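PDB 6NVM: rRNA adenine N-6-methyltransferase from Saccharopolyspora erythraea, which dimethylates a single adenine of 23S rRNA with S-adenosyl-L-methionine as methyl donor, thereby lowering the affinity of ribosomes for macrolide, lincosamide and streptogramin B antibiotics. Local coordinates for residues 246-249 against 250-253; 182-185 against 186-190; 278-282 against 283-287; 85-88 against 89-93. One frame throughout, in Å; residues are numbered along the deposited sequence. Where two conformers were deposited one is given.

Contacts 2 and 4 lie on helices beside the seven-stranded sheet, contacts 1 and 3 among the helices that follow it. Contact 3 touches both contact 1 and contact 2. Its W285 meets I249 of contact 1 (CH2 to CD1, 3.8 Å) and V186 of contact 2, while P282 packs on W189 of contact 2. Contacts 2 and 3 have centres about 10 Å apart; contacts 1 and 2 do not touch, with nearest atoms about 9 Å apart. Contact 4 is remote, its centre about 49 Å from that of contact 1. It is the one near the predicted S-adenosyl-L-methionine site, the side chain of T85 lying about 8 Å from G78.

Contact 1. Residues 246-249 against 250-253; sequences GGNI and QASL
The backbone of G246-I249 turns directly into the helix that carries Q250-L253, so that the CA atoms of G246 and A251 come within 4.7 Å of each other. This is a helix start with N248 as its N-cap. Two backbone bonds begin the helical pattern: S252 N to N248 O, and L253 N to I249 O. Both glycines have positive phi, and at G246 the lack of a side chain leaves room for A251 CB to settle 3.4 Å from G246 O.

The side chain of N248 turns back over the first turn. With chi1 at 46°, CG lies between the backbone N and the carbonyl carbon, and OD1 is carried to A251 N at 2.7 Å. The amide hydrogen does not arrive on a lone pair, for the donor stands 40° above the plane of the N248 side-chain carbonyl. OD1 also rests 3.3 Å from Q250 CB, while ND2 faces the methyl of A251. The cap thus gives an amide of the first turn a side-chain acceptor.

S252 OG is held by V245 O, just ahead of the two glycines. On the buried side, I249 and L253 lie alongside each other, pointing the same way. Both reach C241 of helix 228-243, and L253 also touches V262 of helix 259-269 and L288 of helix 282-292. A chi1 of -176° swings CG1 of I249 to the side of its own carbonyl carbon, and there it meets L253 CD1 at 4.1 Å.

Contact 2. Residues 182-185 against 186-190; sequences SRLT and VMTWP. With SO4 (sulfate ion), chain B.
One short helix, R183 to T188, follows directly on S182, with V186 N, M187 N and T188 N each bonded to the carbonyl four residues back, on S182, R183 and L184. L184 O is gripped twice, because T188 OG1 also donates to it at 2.8 Å. The two donors reach this oxygen from opposite faces of its plane. A chi1 of 62° places the hydroxyl between backbone N and carbonyl carbon, turned back to the L184 carbonyl. T188 OG1 has a further partner in W194 NE1, while T188 CG2 meets L184 CD1 at 3.8 Å.

S182 is the N-cap, and the helix start here holds a sulfate ion, probably taken up from the crystallisation liquor. Its O3 accepts from S182 OG at 2.7 Å and from L184 N at 2.9 Å, so the anion sits where the helix dipole would be expected to favour negative charge. R183, extended from CG to NE, brings NH1 to sulfate O2, though the very short 2.5 Å between R183 NH1 and O2 is doubtful as an exact value. R183 NH2 forms a salt bridge with E239 of helix 228-243.

T185 and W189 lie side by side, T185 CG2 approaching W189 CE3 obliquely at 4.0 Å. T185 OG1 turns to R174 O of helix 168-175, and the indole of W189 makes a cation-pi contact with R221.

Contact 3. Residues 278-282 against 283-287; sequences AYVRP and EQWLR
V280 and W285 make the tight side of this helix start, where R281 is the N-cap of helix 282-292. V280 CG1 stands over one face of the indole, 3.6 Å from the centroid of its five-membered ring and 12° off the normal, a CH-pi contact. W285 NE1 bonds only weakly to V280 O, at 3.4 Å; a water in the ring plane joins the two more firmly, accepting from NE1 and donating to the carbonyl. The Q284 side chain, extended beyond CG, reaches back to the N-cap: its OE1 accepts from R281 N at 2.9 Å, in the carbonyl plane and on a lone pair, and takes a second bond from a water that also donates to Y279 O.

The outer side faces solvent. The R281 guanidinium stacks over the Q284 amide with planes 8° apart, and its NE reaches E283 OE2 at 3.2 Å in a salt bridge. E283 meets it because its chain bends at chi2, which brings the carboxylate back past R281 CB.

Inward, W285 packs on Y234, M237 and C241 of helix 228-243, and P282 rests on W181 and on W189, just after helix 183-188.

Contact 4. Residues 85-88 against 89-93; sequences TREL and ADRAR
T85-L88 and A89-R93 form the last turn of helix 83-89 and the chain that leaves it, with the CA atoms of E87 and D90 5.2 Å apart. Backbone bonds come first. A89 N donates to T85 O at 2.9 Å, and D90 N to R86 O at 3.1 Å. L88 O receives two donors, A92 N at 3.0 Å and R91 N at 3.1 Å. Both bonds tie the departing chain to the last turn.

One side chain joins in as a donor. R91, extended from CG to NE, runs alongside the last turn and brings NH1 to E87 O at 2.8 Å. The oxygen lies at the edge of the guanidinium, within 7° of its plane, but the nitrogen is 36° out of the carbonyl plane. A helical carbonyl near the end of its helix thereby gains a charged partner.

Topologically the helix is the connection of a beta-alpha-beta crossover between the adjacent parallel strands 73-77 and 94-98, as expected of the class I methyltransferase fold.

Charge adds a looser attraction: E87 OE1 is 4.4 Å from R91 NH1, yet well out of the guanidinium plane, so no N-H points at it.

Packing covers two sides. L88 and A89 rest on V95 of strand 94-98 and A92 touches V74 of strand 73-77, while the E87 side chain meets I59, A60 and A63 of helix 56-65. T85 also touches V95, and its OG1 is hydrogen-bonded to E76 OE1.

Contact 1. Residues 246-249 against 250-253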
loop_
_atom_site.group_PDB
_atom_site.type_symbol
_atom_site.label_atom_id
_atom_site.label_comp_id
_atom_site.label_asym_id
_atom_site.label_seq_id
_atom_site.Cartn_x
_atom_site.Cartn_y
_atom_site.Cartn_z
ATOM N N GLY A 246 16.927 24.868 0.553
ATOM C CA GLY A 246 17.861 25.347 -0.439
ATOM C C GLY A 246 17.241 25.684 -1.781
ATOM O O GLY A 246 17.871 26.389 -2.577
ATOM N N GLY A 247 16.031 25.196 -2.054
ATOM C CA GLY A 247 15.344 25.516 -3.290
ATOM C C GLY A 247 15.217 24.344 -4.241
ATOM O O GLY A 247 14.155 24.133 -4.835
ATOM N N ASN A 248 16.291 23.572 -4.397
ATOM C CA ASN A 248 16.325 22.458 -5.332
ATOM C C ASN A 248 16.923 21.233 -4.652
ATOM O O ASN A 248 17.523 21.317 -3.575
ATOM C CB ASN A 248 17.126 22.819 -6.591
ATOM C CG ASN A 248 18.439 23.497 -6.269
ATOM O OD1 ASN A 248 19.438 22.838 -5.991
ATOM N ND2 ASN A 248 18.444 24.827 -6.298
ATOM N N ILE A 249 16.754 20.079 -5.296
ATOM C CA ILE A 249 17.268 18.840 -4.723
ATOM C C ILE A 249 18.777 18.926 -4.531
ATOM O O ILE A 249 19.315 18.452 -3.526
ATOM C CB ILE A 249 16.871 17.631 -5.593
ATOM C CG1 ILE A 249 17.323 16.336 -4.916
ATOM C CG2 ILE A 249 17.475 17.736 -6.995
ATOM C CD1 ILE A 249 16.792 15.087 -5.566
ATOM N N GLN A 250 19.484 19.547 -5.476
ATOM C CA GLN A 250 20.926 19.685 -5.321
ATOM C C GLN A 250 21.267 20.498 -4.079
ATOM O O GLN A 250 22.163 20.126 -3.310
ATOM C CB GLN A 250 21.534 20.330 -6.565
ATOM C CG GLN A 250 23.048 20.476 -6.495
ATOM C CD GLN A 250 23.685 20.617 -7.865
ATOM O OE1 GLN A 250 23.112 21.228 -8.766
ATOM N NE2 GLN A 250 24.871 20.038 -8.032
ATOM N N ALA A 251 20.555 21.606 -3.859
ATOM C CA ALA A 251 20.833 22.449 -2.702
ATOM C C ALA A 251 20.559 21.704 -1.403
ATOM O O ALA A 251 21.318 21.826 -0.434
ATOM C CB ALA A 251 19.998 23.726 -2.775
ATOM N N SER A 252 19.479 20.920 -1.365
ATOM C CA SER A 252 19.179 20.125 -0.180
ATOM C C SER A 252 20.302 19.137 0.110
ATOM O O SER A 252 20.779 19.033 1.246
ATOM C CB SER A 252 17.852 19.392 -0.368
ATOM O OG SER A 252 16.831 20.294 -0.748
ATOM N N LEU A 253 20.744 18.401 -0.914
ATOM C CA LEU A 253 21.804 17.417 -0.711
ATOM C C LEU A 253 23.100 18.067 -0.248
ATOM O O LEU A 253 23.865 17.455 0.507
ATOM C CB LEU A 253 22.045 16.633 -1.999
ATOM C CG LEU A 253 20.887 15.725 -2.408
ATOM C CD1 LEU A 253 21.111 15.198 -3.824
ATOM C CD2 LEU A 253 20.737 14.585 -1.415
#

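Contact 2. Residues 182-185 against 186-190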
loop_
_atom_site.group_PDB
_atom_site.type_symbol
_atom_site.label_atom_id
_atom_site.label_comp_id
_atom_site.label_asym_id
_atom_site.label_seq_id
_atom_site.Cartn_x
_atom_site.Cartn_y
_atom_site.Cartn_z
ATOM N N SER A 182 4.522 9.752 -3.905
ATOM C CA SER A 182 4.351 10.013 -2.486
ATOM C C SER A 182 5.673 9.835 -1.748
ATOM O O SER A 182 6.455 8.930 -2.049
ATOM C CB SER A 182 3.301 9.062 -1.913
ATOM O OG SER A 182 3.329 9.043 -0.497
ATOM N N ARG A 183 5.914 10.710 -0.773
ATOM C CA ARG A 183 7.094 10.582 0.074
ATOM C C ARG A 183 7.122 9.236 0.789
ATOM O O ARG A 183 8.179 8.603 0.900
ATOM C CB ARG A 183 7.113 11.728 1.086
ATOM C CG ARG A 183 8.187 11.639 2.173
ATOM C CD ARG A 183 7.949 12.712 3.233
ATOM N NE ARG A 183 8.471 12.349 4.551
ATOM C CZ ARG A 183 7.862 11.526 5.402
ATOM N NH1 ARG A 183 6.713 10.948 5.075
ATOM N NH2 ARG A 183 8.412 11.261 6.582
ATOM N N LEU A 184 5.978 8.793 1.307
ATOM C CA LEU A 184 5.940 7.514 2.008
ATOM C C LEU A 184 6.298 6.363 1.073
ATOM O O LEU A 184 6.974 5.413 1.479
ATOM C CB LEU A 184 4.558 7.300 2.628
ATOM C CG LEU A 184 4.366 6.020 3.448
ATOM C CD1 LEU A 184 5.293 5.990 4.657
ATOM C CD2 LEU A 184 2.918 5.891 3.895
ATOM N N THR A 185 5.869 6.440 -0.188
ATOM C CA THR A 185 6.213 5.401 -1.153
ATOM C C THR A 185 7.722 5.325 -1.359
ATOM O O THR A 185 8.301 4.232 -1.383
ATOM C CB THR A 185 5.506 5.663 -2.486
ATOM O OG1 THR A 185 4.088 5.695 -2.280
ATOM C CG2 THR A 185 5.830 4.574 -3.497
ATOM N N VAL A 186 8.375 6.480 -1.503
ATOM C CA VAL A 186 9.825 6.501 -1.689
ATOM C C VAL A 186 10.531 5.983 -0.440
ATOM O O VAL A 186 11.483 5.195 -0.530
ATOM C CB VAL A 186 10.284 7.924 -2.054
ATOM C CG1 VAL A 186 11.810 8.003 -2.149
ATOM C CG2 VAL A 186 9.633 8.377 -3.358
ATOM N N MET A 187 10.073 6.415 0.741
ATOM C CA MET A 187 10.705 6.012 1.994
ATOM C C MET A 187 10.636 4.504 2.201
ATOM O O MET A 187 11.587 3.898 2.710
ATOM C CB MET A 187 10.035 6.728 3.168
ATOM C CG MET A 187 10.275 8.229 3.211
ATOM S SD MET A 187 11.820 8.667 4.038
ATOM C CE MET A 187 11.430 8.284 5.741
ATOM N N THR A 188 9.513 3.883 1.845
ATOM C CA THR A 188 9.294 2.462 2.100
ATOM C C THR A 188 9.650 1.575 0.913
ATOM O O THR A 188 9.600 0.348 1.043
ATOM C CB THR A 188 7.828 2.208 2.490
ATOM O OG1 THR A 188 6.966 2.591 1.414
ATOM C CG2 THR A 188 7.460 2.989 3.741
ATOM N N TRP A 189 10.015 2.160 -0.224
ATOM C CA TRP A 189 10.347 1.375 -1.410
ATOM C C TRP A 189 11.396 0.303 -1.158
ATOM O O TRP A 189 11.304 -0.769 -1.781
ATOM C CB TRP A 189 10.817 2.326 -2.520
ATOM C CG TRP A 189 10.862 1.701 -3.871
ATOM C CD1 TRP A 189 11.962 1.225 -4.525
ATOM C CD2 TRP A 189 9.750 1.480 -4.744
ATOM N NE1 TRP A 189 11.602 0.721 -5.752
ATOM C CE2 TRP A 189 10.249 0.867 -5.911
ATOM C CE3 TRP A 189 8.382 1.744 -4.653
ATOM C CZ2 TRP A 189 9.427 0.519 -6.981
ATOM C CZ3 TRP A 189 7.566 1.393 -5.716
ATOM C CH2 TRP A 189 8.091 0.792 -6.864
ATOM N N PRO A 190 12.411 0.510 -0.314
ATOM C CA PRO A 190 13.355 -0.584 -0.044
ATOM C C PRO A 190 12.713 -1.777 0.636
ATOM O O PRO A 190 13.280 -2.872 0.575
ATOM C CB PRO A 190 14.412 0.073 0.849
ATOM C CG PRO A 190 14.326 1.520 0.532
ATOM C CD PRO A 190 12.870 1.775 0.280
HETATM S S SO4 B . 3.475 11.197 2.876
HETATM O O1 SO4 B . 3.163 12.623 2.847
HETATM O O2 SO4 B . 4.627 10.969 3.744
HETATM O O3 SO4 B . 3.782 10.742 1.522
HETATM O O4 SO4 B . 2.328 10.451 3.392
#

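Contact 3. Residues 278-282 against 283-287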
loop_
_atom_site.group_PDB
_atom_site.type_symbol
_atom_site.label_atom_id
_atom_site.label_comp_id
_atom_site.label_asym_id
_atom_site.label_seq_id
_atom_site.Cartn_x
_atom_site.Cartn_y
_atom_site.Cartn_z
ATOM N N ALA A 278 9.132 15.443 -6.219
ATOM C CA ALA A 278 8.031 14.494 -6.317
ATOM C C ALA A 278 8.027 13.704 -7.620
ATOM O O ALA A 278 7.293 12.714 -7.713
ATOM C CB ALA A 278 6.698 15.230 -6.161
ATOM N N TYR A 279 8.813 14.100 -8.621
ATOM C CA TYR A 279 8.848 13.383 -9.892
ATOM C C TYR A 279 10.100 12.528 -10.062
ATOM O O TYR A 279 10.244 11.867 -11.094
ATOM C CB TYR A 279 8.718 14.367 -11.060
ATOM C CG TYR A 279 7.286 14.790 -11.301
ATOM C CD1 TYR A 279 6.717 15.831 -10.579
ATOM C CD2 TYR A 279 6.495 14.131 -12.235
ATOM C CE1 TYR A 279 5.404 16.212 -10.785
ATOM C CE2 TYR A 279 5.179 14.504 -12.451
ATOM C CZ TYR A 279 4.639 15.544 -11.722
ATOM O OH TYR A 279 3.328 15.917 -11.934
ATOM N N VAL A 280 10.989 12.504 -9.071
ATOM C CA VAL A 280 12.082 11.536 -9.070
ATOM C C VAL A 280 11.513 10.147 -8.810
ATOM O O VAL A 280 10.700 9.955 -7.899
ATOM C CB VAL A 280 13.130 11.915 -8.013
ATOM C CG1 VAL A 280 14.303 10.932 -8.035
ATOM C CG2 VAL A 280 13.611 13.343 -8.227
ATOM N N ARG A 281 11.946 9.168 -9.603
ATOM C CA ARG A 281 11.419 7.820 -9.483
ATOM C C ARG A 281 12.142 7.037 -8.388
ATOM O O ARG A 281 13.287 7.337 -8.040
ATOM C CB ARG A 281 11.548 7.081 -10.815
ATOM C CG ARG A 281 10.694 7.671 -11.933
ATOM C CD ARG A 281 10.723 6.808 -13.187
ATOM N NE ARG A 281 11.967 6.965 -13.943
ATOM C CZ ARG A 281 12.147 7.846 -14.927
ATOM N NH1 ARG A 281 11.165 8.662 -15.290
ATOM N NH2 ARG A 281 13.315 7.913 -15.555
ATOM N N PRO A 282 11.486 6.017 -7.827
ATOM C CA PRO A 282 12.155 5.204 -6.796
ATOM C C PRO A 282 13.472 4.604 -7.255
ATOM O O PRO A 282 14.431 4.557 -6.474
ATOM C CB PRO A 282 11.109 4.125 -6.484
ATOM C CG PRO A 282 9.814 4.780 -6.778
ATOM C CD PRO A 282 10.062 5.665 -7.964
ATOM N N GLU A 283 13.553 4.132 -8.499
ATOM C CA GLU A 283 14.813 3.567 -8.963
ATOM C C GLU A 283 15.903 4.631 -9.017
ATOM O O GLU A 283 17.082 4.320 -8.830
ATOM C CB GLU A 283 14.632 2.901 -10.329
ATOM C CG GLU A 283 14.044 3.798 -11.406
ATOM C CD GLU A 283 12.527 3.721 -11.477
ATOM O OE1 GLU A 283 11.889 3.296 -10.480
ATOM O OE2 GLU A 283 11.975 4.085 -12.540
ATOM N N GLN A 284 15.525 5.887 -9.255
ATOM C CA GLN A 284 16.497 6.978 -9.235
ATOM C C GLN A 284 16.937 7.302 -7.811
ATOM O O GLN A 284 18.120 7.562 -7.568
ATOM C CB GLN A 284 15.905 8.205 -9.924
ATOM C CG GLN A 284 15.715 7.984 -11.418
ATOM C CD GLN A 284 15.008 9.126 -12.105
ATOM O OE1 GLN A 284 13.911 9.512 -11.717
ATOM N NE2 GLN A 284 15.639 9.676 -13.137
ATOM N N TRP A 285 16.007 7.279 -6.851
ATOM C CA TRP A 285 16.380 7.503 -5.459
ATOM C C TRP A 285 17.390 6.465 -4.981
ATOM O O TRP A 285 18.338 6.796 -4.258
ATOM C CB TRP A 285 15.137 7.471 -4.570
ATOM C CG TRP A 285 14.256 8.682 -4.663
ATOM C CD1 TRP A 285 12.993 8.737 -5.173
ATOM C CD2 TRP A 285 14.562 10.007 -4.209
ATOM N NE1 TRP A 285 12.494 10.011 -5.070
ATOM C CE2 TRP A 285 13.439 10.812 -4.484
ATOM C CE3 TRP A 285 15.678 10.591 -3.605
ATOM C CZ2 TRP A 285 13.401 12.172 -4.179
ATOM C CZ3 TRP A 285 15.636 11.944 -3.299
ATOM C CH2 TRP A 285 14.505 12.716 -3.589
ATOM N N LEU A 286 17.196 5.200 -5.363
ATOM C CA LEU A 286 18.135 4.151 -4.969
ATOM C C LEU A 286 19.518 4.395 -5.566
ATOM O O LEU A 286 20.538 4.258 -4.881
ATOM C CB LEU A 286 17.612 2.786 -5.409
ATOM C CG LEU A 286 16.351 2.268 -4.729
ATOM C CD1 LEU A 286 15.877 0.988 -5.429
ATOM C CD2 LEU A 286 16.632 2.020 -3.267
ATOM N N ARG A 287 19.572 4.736 -6.852
ATOM C CA ARG A 287 20.856 5.022 -7.486
ATOM C C ARG A 287 21.512 6.250 -6.866
ATOM O O ARG A 287 22.728 6.270 -6.645
ATOM C CB ARG A 287 20.665 5.221 -8.989
ATOM C CG ARG A 287 20.466 3.921 -9.770
ATOM C CD ARG A 287 20.952 4.066 -11.214
ATOM N NE ARG A 287 20.243 5.130 -11.920
ATOM C CZ ARG A 287 19.056 4.983 -12.499
ATOM N NH1 ARG A 287 18.433 3.811 -12.465
ATOM N NH2 ARG A 287 18.488 6.010 -13.113
HETATM O O HOH W 1 12.292 11.503 -12.874
HETATM O O HOH W 2 10.030 11.179 -5.547
#

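Contact 4. Residues 85-88 against 89-93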
loop_
_atom_site.group_PDB
_atom_site.type_symbol
_atom_site.label_atom_id
_atom_site.label_comp_id
_atom_site.label_asym_id
_atom_site.label_seq_id
_atom_site.Cartn_x
_atom_site.Cartn_y
_atom_site.Cartn_z
ATOM N N THR A 85 -15.654 -11.686 0.396
ATOM C CA THR A 85 -15.208 -12.574 1.467
ATOM C C THR A 85 -15.300 -14.037 1.042
ATOM O O THR A 85 -14.409 -14.839 1.346
ATOM C CB THR A 85 -16.046 -12.336 2.725
ATOM O OG1 THR A 85 -16.223 -10.928 2.930
ATOM C CG2 THR A 85 -15.365 -12.949 3.937
ATOM N N ARG A 86 -16.376 -14.401 0.345
ATOM C CA ARG A 86 -16.531 -15.774 -0.137
ATOM C C ARG A 86 -15.416 -16.149 -1.104
ATOM O O ARG A 86 -14.866 -17.259 -1.044
ATOM C CB ARG A 86 -17.884 -15.937 -0.826
ATOM C CG ARG A 86 -19.103 -15.660 0.050
ATOM C CD ARG A 86 -20.375 -15.593 -0.800
ATOM N NE ARG A 86 -21.501 -14.990 -0.084
ATOM C CZ ARG A 86 -22.476 -15.662 0.515
ATOM N NH1 ARG A 86 -22.506 -16.990 0.493
ATOM N NH2 ARG A 86 -23.447 -14.997 1.130
ATOM N N GLU A 87 -15.068 -15.236 -2.010
ATOM C CA GLU A 87 -14.051 -15.548 -3.004
ATOM C C GLU A 87 -12.659 -15.602 -2.391
ATOM O O GLU A 87 -11.821 -16.396 -2.836
ATOM C CB GLU A 87 -14.139 -14.541 -4.148
ATOM C CG GLU A 87 -15.521 -14.617 -4.799
ATOM C CD GLU A 87 -15.610 -13.950 -6.149
ATOM O OE1 GLU A 87 -14.553 -13.708 -6.775
ATOM O OE2 GLU A 87 -16.755 -13.676 -6.581
ATOM N N LEU A 88 -12.400 -14.799 -1.356
ATOM C CA LEU A 88 -11.152 -14.929 -0.617
ATOM C C LEU A 88 -11.080 -16.261 0.116
ATOM O O LEU A 88 -10.027 -16.911 0.135
ATOM C CB LEU A 88 -11.010 -13.785 0.383
ATOM C CG LEU A 88 -11.055 -12.369 -0.174
ATOM C CD1 LEU A 88 -11.091 -11.369 0.973
ATOM C CD2 LEU A 88 -9.869 -12.123 -1.083
ATOM N N ALA A 89 -12.186 -16.671 0.742
ATOM C CA ALA A 89 -12.210 -17.914 1.507
ATOM C C ALA A 89 -12.051 -19.148 0.626
ATOM O O ALA A 89 -11.592 -20.185 1.114
ATOM C CB ALA A 89 -13.507 -18.016 2.306
ATOM N N ASP A 90 -12.401 -19.051 -0.660
ATOM C CA ASP A 90 -12.178 -20.148 -1.595
ATOM C C ASP A 90 -10.700 -20.404 -1.864
ATOM O O ASP A 90 -10.341 -21.506 -2.297
ATOM C CB ASP A 90 -12.855 -19.854 -2.935
ATOM C CG ASP A 90 -14.354 -20.068 -2.904
ATOM O OD1 ASP A 90 -14.850 -20.720 -1.964
ATOM O OD2 ASP A 90 -15.029 -19.592 -3.845
ATOM N N ARG A 91 -9.843 -19.411 -1.648
ATOM C CA ARG A 91 -8.447 -19.484 -2.047
ATOM C C ARG A 91 -7.472 -19.506 -0.879
ATOM O O ARG A 91 -6.384 -20.070 -1.015
ATOM C CB ARG A 91 -8.104 -18.290 -2.951
ATOM C CG ARG A 91 -8.919 -18.227 -4.246
ATOM C CD ARG A 91 -8.844 -16.839 -4.887
ATOM N NE ARG A 91 -9.371 -16.823 -6.253
ATOM C CZ ARG A 91 -10.664 -16.773 -6.570
ATOM N NH1 ARG A 91 -11.593 -16.746 -5.623
ATOM N NH2 ARG A 91 -11.033 -16.761 -7.845
ATOM N N ALA A 92 -7.831 -18.910 0.255
ATOM C CA ALA A 92 -6.940 -18.759 1.396
ATOM C C ALA A 92 -7.247 -19.800 2.469
ATOM O O ALA A 92 -8.280 -20.472 2.452
ATOM C CB ALA A 92 -7.068 -17.349 1.986
ATOM N N ARG A 93 -6.324 -19.921 3.423
ATOM C CA ARG A 93 -6.535 -20.842 4.536
ATOM C C ARG A 93 -7.798 -20.480 5.304
ATOM O O ARG A 93 -8.578 -21.361 5.691
ATOM C CB ARG A 93 -5.326 -20.821 5.472
ATOM C CG ARG A 93 -5.317 -21.955 6.494
ATOM C CD ARG A 93 -4.124 -21.844 7.431
ATOM N NE ARG A 93 -4.317 -20.818 8.452
ATOM C CZ ARG A 93 -3.331 -20.212 9.108
ATOM N NH1 ARG A 93 -2.067 -20.509 8.846
ATOM N NH2 ARG A 93 -3.611 -19.304 10.030
#